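Local coordinates for protein poly(ADP-ribose) glycohydrolase (Thermomonospora curvata, PDB 3SIG) that hydrolyses poly(ADP-ribose), probably releasing ADP-ribose units, and is held here with ADP-ribose in its macrodomain-type pocket, at residues R4-A9 with F104-H109; T174-P178 with V195-R199; L204-R208 with F246-F250. All blocks are in the same frame, centred on the assembly; numbering follows the deposited sequence.

The three contacts follow one another along the chain without overlap. Contacts 1 and 3 lie on opposite sides of the chain's centre, with their centres 33 Å apart. Contacts 2 and 3 share helix 189-209 and are neighbours: their centres are 15 Å apart and their nearest atoms about 5 Å. Contact 1 stands 26 Å from contact 2, centre to centre. Even so, both approach the bound ADP-ribose. The side chain of Ala-108 in contact 1 is about 6 Å from the ligand, and that of Ala-177 in contact 2 about 5 Å. Contact 3 packs the later part of the same helix against the loop 246-250.

Contact 1 (R4-A9 with F104-H109)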
loop_
_atom_site.group_PDB
_atom_site.type_symbol
_atom_site.label_atom_id
_atom_site.label_comp_id
_atom_site.label_asym_id
_atom_site.label_seq_id
_atom_site.Cartn_x
_atom_site.Cartn_y
_atom_site.Cartn_z
ATOM N N ARG A 4 3.618 13.067 14.936
ATOM C CA ARG A 4 3.941 12.091 13.900
ATOM C C ARG A 4 5.450 11.879 13.768
ATOM O O ARG A 4 5.896 10.755 13.624
ATOM C CB ARG A 4 3.337 12.481 12.548
ATOM C CG ARG A 4 1.819 12.332 12.495
ATOM C CD ARG A 4 1.243 12.609 11.112
ATOM N NE ARG A 4 1.477 13.969 10.645
ATOM C CZ ARG A 4 0.618 14.971 10.768
ATOM N NH1 ARG A 4 -0.556 14.785 11.367
ATOM N NH2 ARG A 4 0.942 16.160 10.274
ATOM N N ARG A 5 6.237 12.947 13.843
ATOM C CA ARG A 5 7.684 12.818 13.762
ATOM C C ARG A 5 8.200 11.985 14.943
ATOM O O ARG A 5 9.076 11.119 14.779
ATOM C CB ARG A 5 8.309 14.215 13.715
ATOM C CG ARG A 5 9.800 14.233 13.529
ATOM C CD ARG A 5 10.330 15.670 13.562
ATOM N NE ARG A 5 11.760 15.710 13.874
ATOM C CZ ARG A 5 12.403 16.779 14.345
ATOM N NH1 ARG A 5 11.751 17.914 14.566
ATOM N NH2 ARG A 5 13.707 16.717 14.601
ATOM N N ALA A 6 7.685 12.237 16.149
ATOM C CA ALA A 6 8.090 11.485 17.330
ATOM C C ALA A 6 7.741 10.000 17.199
ATOM O O ALA A 6 8.543 9.139 17.533
ATOM C CB ALA A 6 7.459 12.070 18.593
ATOM N N ILE A 7 6.540 9.715 16.721
ATOM C CA ILE A 7 6.121 8.338 16.515
ATOM C C ILE A 7 7.013 7.630 15.485
ATOM O O ILE A 7 7.482 6.512 15.709
ATOM C CB ILE A 7 4.658 8.280 16.082
ATOM C CG1 ILE A 7 3.767 8.645 17.278
ATOM C CG2 ILE A 7 4.322 6.898 15.581
ATOM C CD1 ILE A 7 2.343 8.880 16.892
ATOM N N ALA A 8 7.295 8.320 14.382
ATOM C CA ALA A 8 8.206 7.762 13.381
ATOM C C ALA A 8 9.569 7.420 13.950
ATOM O O ALA A 8 10.091 6.335 13.680
ATOM C CB ALA A 8 8.362 8.705 12.239
ATOM N N ALA A 9 10.149 8.305 14.750
ATOM C CA ALA A 9 11.440 8.021 15.335
ATOM C C ALA A 9 11.356 6.834 16.290
ATOM O O ALA A 9 12.287 6.033 16.378
ATOM C CB ALA A 9 11.971 9.282 16.054
ATOM N N PHE A 104 7.786 10.011 6.224
ATOM C CA PHE A 104 7.298 9.696 7.547
ATOM C C PHE A 104 8.172 10.274 8.640
ATOM O O PHE A 104 7.648 10.717 9.669
ATOM C CB PHE A 104 7.001 8.198 7.737
ATOM C CG PHE A 104 8.180 7.319 8.074
ATOM C CD1 PHE A 104 9.186 7.063 7.154
ATOM C CD2 PHE A 104 8.204 6.660 9.288
ATOM C CE1 PHE A 104 10.227 6.217 7.473
ATOM C CE2 PHE A 104 9.224 5.789 9.606
ATOM C CZ PHE A 104 10.247 5.577 8.695
ATOM N N LEU A 105 9.493 10.251 8.454
ATOM C CA LEU A 105 10.396 10.736 9.498
ATOM C C LEU A 105 10.372 12.236 9.680
ATOM O O LEU A 105 10.801 12.712 10.726
ATOM C CB LEU A 105 11.809 10.195 9.284
ATOM C CG LEU A 105 11.931 8.715 9.680
ATOM C CD1 LEU A 105 13.136 8.073 8.966
ATOM C CD2 LEU A 105 12.005 8.516 11.167
ATOM N N SER A 106 9.856 12.967 8.706
ATOM C CA SER A 106 9.641 14.401 8.883
ATOM C C SER A 106 8.248 14.717 9.407
ATOM O O SER A 106 7.859 15.884 9.504
ATOM C CB SER A 106 9.796 15.095 7.529
ATOM O OG SER A 106 11.070 14.842 6.970
ATOM N N GLY A 107 7.464 13.684 9.686
ATOM C CA GLY A 107 6.122 13.880 10.198
ATOM C C GLY A 107 5.059 14.159 9.162
ATOM O O GLY A 107 3.971 14.648 9.484
ATOM N N ALA A 108 5.342 13.847 7.899
ATOM C CA ALA A 108 4.335 14.033 6.849
ATOM C C ALA A 108 3.149 13.100 7.074
ATOM O O ALA A 108 3.282 12.049 7.710
ATOM C CB ALA A 108 4.931 13.805 5.464
ATOM N N HIS A 109 1.997 13.483 6.545
ATOM C CA HIS A 109 0.736 12.805 6.798
ATOM C C HIS A 109 0.040 12.414 5.504
ATOM O O HIS A 109 -0.612 13.227 4.856
ATOM C CB HIS A 109 -0.167 13.763 7.562
ATOM C CG HIS A 109 -1.458 13.165 8.034
ATOM N ND1 HIS A 109 -1.591 11.848 8.412
ATOM C CD2 HIS A 109 -2.672 13.738 8.239
ATOM C CE1 HIS A 109 -2.832 11.626 8.811
ATOM N NE2 HIS A 109 -3.505 12.760 8.726
HETATM O O HOH W 1 11.394 11.462 13.110
#
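The guanidinium of Arg-4 stacks over the ring of His-109, with their centres 4.5 Å apart and their planes 9° from parallel. The overlap is offset: NH1 of Arg-4 stands over the rim of the ring, while CB of His-109 sits over the centre of the guanidinium. The chain of Arg-4 bends at chi3 (-62°), which turns NE toward the loop. NE donates to O of Gly-107 at 2.8 Å in a nearly straight bond (175°). The acceptor is in the guanidinium plane, but the donor stands above the carbonyl plane. Stack and bond together probably limit how the group can turn. Helix 2-17 here packs on the loop that follows strand 90-94 of the macrodomain-type sheet and leads into helix 111-118. The 3-10 turn 104-106 and Gly-107 bring the loop close to the helix, and CA of Arg-5 is 4.0 Å from CA of Gly-107. At its backbone angles a CB on Gly-107 would run into the preceding carbonyl O, and it would also lie close to N of Arg-5. Further along, CB of Ala-8 meets CD2 of Phe-104 at 3.6 Å and CD2 of Leu-105 at 3.8 Å. The Phe-104 ring also makes an edge-to-face contact with Tyr-122. A water donates to both O of Arg-5 and O of Leu-105, joining two backbone carbonyls across the contact.

Contact 2 (T174-P178 with V195-R199); sequences TSPAP and VLRGR
Arg-199 leaves helix 189-209 with CG anti to its backbone N (chi1 -165°) and then bends at chi3 (-61°), which brings NH2 to the backbone of segment 174-178. NH2 donates to O of Pro-176 at 2.9 Å. The bond is bent, at 143° about the hydrogen, and the acceptor lies tilted from the guanidinium plane. Before that bend the chain runs alongside Ser-175, whose OG is 3.4 Å from CG of Arg-199. Outside the two segments, NE of Arg-199 forms a salt bridge with Asp-145, and NH2 also bonds O of Leu-142. One buried arginine therefore ties three parts of the chain together, and Asp-145 probably balances its charge. With an alanine here, O of Pro-176 would probably lose this donor and the Asp-145 carboxylate its charge partner. Pro-178 packs against the preceding turn of the helix. Its CD meets CD2 of Leu-196 at 3.7 Å, and the two side chains run roughly perpendicular. Its CG reaches CG1 of Val-195 more loosely, at 4.2 Å. Trp-220 donates from NE1 to O of Ser-175, and Asn-227 donates from ND2 to O of Pro-178, so the loop between strand 214-217 and helix 229-240 holds the segment as well. Strand 163-175 is an inner strand of the macrodomain-type mixed sheet, and the loop leaving it lies beside the bound ADP-ribose. Helix 189-209 is the helix of a beta-alpha-beta crossover from this strand to the parallel strand 214-217.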
loop_
_atom_site.group_PDB
_atom_site.type_symbol
_atom_site.label_atom_id
_atom_site.label_comp_id
_atom_site.label_asym_id
_atom_site.label_seq_id
_atom_site.Cartn_x
_atom_site.Cartn_y
_atom_site.Cartn_z
ATOM N N THR A 174 4.087 -2.381 -2.997
ATOM C CA THR A 174 4.529 -0.995 -3.084
ATOM C C THR A 174 4.704 -0.626 -4.538
ATOM O O THR A 174 5.608 -1.126 -5.210
ATOM C CB THR A 174 5.828 -0.818 -2.251
ATOM O OG1 THR A 174 5.466 -0.888 -0.874
ATOM C CG2 THR A 174 6.550 0.481 -2.455
ATOM N N SER A 175 3.797 0.223 -5.015
ATOM C CA SER A 175 3.757 0.645 -6.399
ATOM C C SER A 175 3.275 2.083 -6.410
ATOM O O SER A 175 2.210 2.366 -5.875
ATOM C CB SER A 175 2.740 -0.226 -7.153
ATOM O OG SER A 175 2.434 0.275 -8.455
ATOM N N PRO A 176 4.045 3.016 -7.010
ATOM C CA PRO A 176 3.583 4.408 -7.028
ATOM C C PRO A 176 2.626 4.655 -8.171
ATOM O O PRO A 176 2.873 4.281 -9.316
ATOM C CB PRO A 176 4.881 5.185 -7.279
ATOM C CG PRO A 176 5.686 4.248 -8.126
ATOM C CD PRO A 176 5.351 2.858 -7.661
ATOM N N ALA A 177 1.507 5.290 -7.870
ATOM C CA ALA A 177 0.611 5.764 -8.920
ATOM C C ALA A 177 1.349 6.874 -9.668
ATOM O O ALA A 177 2.226 7.541 -9.106
ATOM C CB ALA A 177 -0.693 6.297 -8.332
ATOM N N PRO A 178 0.975 7.125 -10.930
ATOM C CA PRO A 178 1.554 8.283 -11.618
ATOM C C PRO A 178 1.241 9.556 -10.844
ATOM O O PRO A 178 0.156 9.722 -10.280
ATOM C CB PRO A 178 0.870 8.255 -12.976
ATOM C CG PRO A 178 -0.371 7.464 -12.784
ATOM C CD PRO A 178 -0.021 6.424 -11.758
ATOM N N VAL A 195 -1.786 3.975 -18.241
ATOM C CA VAL A 195 -0.732 3.760 -17.259
ATOM C C VAL A 195 -1.339 3.152 -15.973
ATOM O O VAL A 195 -0.836 2.167 -15.430
ATOM C CB VAL A 195 0.026 5.068 -16.950
ATOM C CG1 VAL A 195 0.949 4.859 -15.776
ATOM C CG2 VAL A 195 0.810 5.500 -18.169
ATOM N N LEU A 196 -2.456 3.693 -15.512
ATOM C CA LEU A 196 -3.110 3.196 -14.299
ATOM C C LEU A 196 -3.566 1.759 -14.475
ATOM O O LEU A 196 -3.369 0.943 -13.582
ATOM C CB LEU A 196 -4.328 4.051 -13.957
ATOM C CG LEU A 196 -4.013 5.402 -13.315
ATOM C CD1 LEU A 196 -5.272 6.255 -13.355
ATOM C CD2 LEU A 196 -3.534 5.271 -11.898
ATOM N N ARG A 197 -4.160 1.426 -15.603
ATOM C CA ARG A 197 -4.646 0.092 -15.839
ATOM C C ARG A 197 -3.509 -0.917 -15.894
ATOM O O ARG A 197 -3.599 -1.988 -15.282
ATOM C CB ARG A 197 -5.463 0.044 -17.117
ATOM C CG ARG A 197 -6.049 -1.335 -17.311
ATOM C CD ARG A 197 -7.029 -1.392 -18.457
ATOM N NE ARG A 197 -7.709 -2.683 -18.509
ATOM C CZ ARG A 197 -7.232 -3.744 -19.152
ATOM N NH1 ARG A 197 -6.073 -3.670 -19.802
ATOM N NH2 ARG A 197 -7.915 -4.881 -19.149
ATOM N N GLY A 198 -2.450 -0.602 -16.638
ATOM C CA GLY A 198 -1.324 -1.513 -16.725
ATOM C C GLY A 198 -0.688 -1.793 -15.383
ATOM O O GLY A 198 -0.305 -2.930 -15.042
ATOM N N ARG A 199 -0.528 -0.743 -14.600
ATOM C CA ARG A 199 0.127 -0.836 -13.306
ATOM C C ARG A 199 -0.731 -1.541 -12.285
ATOM O O ARG A 199 -0.257 -2.414 -11.577
ATOM C CB ARG A 199 0.553 0.573 -12.853
ATOM C CG ARG A 199 1.548 0.603 -11.705
ATOM C CD ARG A 199 2.174 1.973 -11.545
ATOM N NE ARG A 199 2.911 2.354 -12.751
ATOM C CZ ARG A 199 3.368 3.563 -12.991
ATOM N NH1 ARG A 199 3.970 3.803 -14.147
ATOM N NH2 ARG A 199 3.173 4.543 -12.147
#

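Contact 3 (L204-R208 with F246-F250); sequences LAAAR and FAGRF
Helix 189-209 packs here on the loop that joins helix 229-240 to strand 252-256, part of the alternating helices and strands of this macrodomain-type fold. Two phenylalanines of the loop meet the helix in different ways. The Phe-246 ring turns its face to Leu-204. CB of Leu-204 stands 3.6 Å from the ring centroid and 7° off the normal, a CH-pi contact almost over the centre. CD1 of the same leucine lies 3.7 Å from CD2 of Phe-246. The other branch serves the second ring, with CD2 of Leu-204 at 4.0 Å from CE2 of Phe-250. Phe-250 instead presents its edge to the backbone, and its CZ comes within 3.5 Å of O of Leu-204, which lies in the ring plane. That oxygen is already taken by N of Arg-208 in the helix. Outside the two segments, Leu-215 of strand 214-217 touches Leu-204, Ala-207 and Phe-250. Arg-208 lies at the partly exposed end of the contact. Its chain bends at chi2 (58°), bringing CD to 3.9 Å from CE1 of Phe-250 and NE into a weak hydrogen bond with O of Arg-249, 3.1 Å long and only 123° at the hydrogen.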
loop_
_atom_site.group_PDB
_atom_site.type_symbol
_atom_site.label_atom_id
_atom_site.label_comp_id
_atom_site.label_asym_id
_atom_site.label_seq_id
_atom_site.Cartn_x
_atom_site.Cartn_y
_atom_site.Cartn_z
ATOM N N LEU A 204 -2.208 -6.460 -9.008
ATOM C CA LEU A 204 -3.085 -7.594 -8.774
ATOM C C LEU A 204 -2.400 -8.892 -9.156
ATOM O O LEU A 204 -2.558 -9.918 -8.464
ATOM C CB LEU A 204 -4.400 -7.432 -9.533
ATOM C CG LEU A 204 -5.309 -6.282 -9.123
ATOM C CD1 LEU A 204 -6.592 -6.288 -9.945
ATOM C CD2 LEU A 204 -5.612 -6.337 -7.725
ATOM N N ALA A 205 -1.635 -8.888 -10.238
ATOM C CA ALA A 205 -0.928 -10.099 -10.626
ATOM C C ALA A 205 0.072 -10.497 -9.557
ATOM O O ALA A 205 0.215 -11.704 -9.289
ATOM C CB ALA A 205 -0.233 -9.921 -11.975
ATOM N N ALA A 206 0.808 -9.550 -9.009
ATOM C CA ALA A 206 1.786 -9.891 -7.979
ATOM C C ALA A 206 1.096 -10.436 -6.748
ATOM O O ALA A 206 1.562 -11.425 -6.162
ATOM C CB ALA A 206 2.611 -8.701 -7.635
ATOM N N ALA A 207 -0.028 -9.846 -6.363
ATOM C CA ALA A 207 -0.774 -10.319 -5.181
ATOM C C ALA A 207 -1.222 -11.756 -5.386
ATOM O O ALA A 207 -1.065 -12.619 -4.502
ATOM C CB ALA A 207 -1.974 -9.440 -4.921
ATOM N N ARG A 208 -1.754 -12.060 -6.560
ATOM C CA ARG A 208 -2.286 -13.377 -6.811
ATOM C C ARG A 208 -1.142 -14.391 -6.920
ATOM O O ARG A 208 -1.268 -15.540 -6.427
ATOM C CB ARG A 208 -3.124 -13.387 -8.086
ATOM C CG ARG A 208 -4.024 -14.646 -8.213
ATOM C CD ARG A 208 -4.992 -14.797 -7.009
ATOM N NE ARG A 208 -5.671 -16.097 -6.965
ATOM C CZ ARG A 208 -5.191 -17.185 -6.353
ATOM N NH1 ARG A 208 -4.016 -17.153 -5.720
ATOM N NH2 ARG A 208 -5.890 -18.319 -6.374
ATOM N N PHE A 246 -9.196 -10.136 -13.745
ATOM C CA PHE A 246 -9.154 -10.603 -12.363
ATOM C C PHE A 246 -10.538 -10.898 -11.778
ATOM O O PHE A 246 -10.660 -11.094 -10.574
ATOM C CB PHE A 246 -8.357 -9.627 -11.460
ATOM C CG PHE A 246 -6.897 -9.636 -11.775
ATOM C CD1 PHE A 246 -6.095 -10.568 -11.208
ATOM C CD2 PHE A 246 -6.362 -8.759 -12.717
ATOM C CE1 PHE A 246 -4.738 -10.612 -11.522
ATOM C CE2 PHE A 246 -5.014 -8.814 -13.037
ATOM C CZ PHE A 246 -4.213 -9.730 -12.442
ATOM N N ALA A 247 -11.571 -10.924 -12.617
ATOM C CA ALA A 247 -12.907 -11.217 -12.136
ATOM C C ALA A 247 -12.918 -12.590 -11.496
ATOM O O ALA A 247 -12.484 -13.568 -12.101
ATOM C CB ALA A 247 -13.934 -11.143 -13.287
ATOM N N GLY A 248 -13.393 -12.647 -10.258
ATOM C CA GLY A 248 -13.500 -13.891 -9.522
ATOM C C GLY A 248 -12.220 -14.508 -9.003
ATOM O O GLY A 248 -12.266 -15.572 -8.403
ATOM N N ARG A 249 -11.077 -13.844 -9.185
ATOM C CA ARG A 249 -9.801 -14.416 -8.810
ATOM C C ARG A 249 -9.398 -14.154 -7.369
ATOM O O ARG A 249 -8.508 -14.816 -6.828
ATOM C CB ARG A 249 -8.708 -13.923 -9.745
ATOM C CG ARG A 249 -8.909 -14.439 -11.143
ATOM C CD ARG A 249 -7.646 -14.370 -11.964
ATOM N NE ARG A 249 -7.981 -14.457 -13.380
ATOM C CZ ARG A 249 -8.309 -15.581 -14.009
ATOM N NH1 ARG A 249 -8.335 -16.731 -13.350
ATOM N NH2 ARG A 249 -8.607 -15.552 -15.301
ATOM N N PHE A 250 -10.024 -13.169 -6.751
ATOM C CA PHE A 250 -9.784 -12.914 -5.345
ATOM C C PHE A 250 -11.028 -13.329 -4.564
ATOM O O PHE A 250 -12.145 -13.329 -5.093
ATOM C CB PHE A 250 -9.418 -11.444 -5.089
ATOM C CG PHE A 250 -8.146 -11.047 -5.751
ATOM C CD1 PHE A 250 -6.934 -11.437 -5.203
ATOM C CD2 PHE A 250 -8.148 -10.394 -6.956
ATOM C CE1 PHE A 250 -5.726 -11.125 -5.822
ATOM C CE2 PHE A 250 -6.933 -10.059 -7.588
ATOM C CZ PHE A 250 -5.732 -10.438 -7.042
#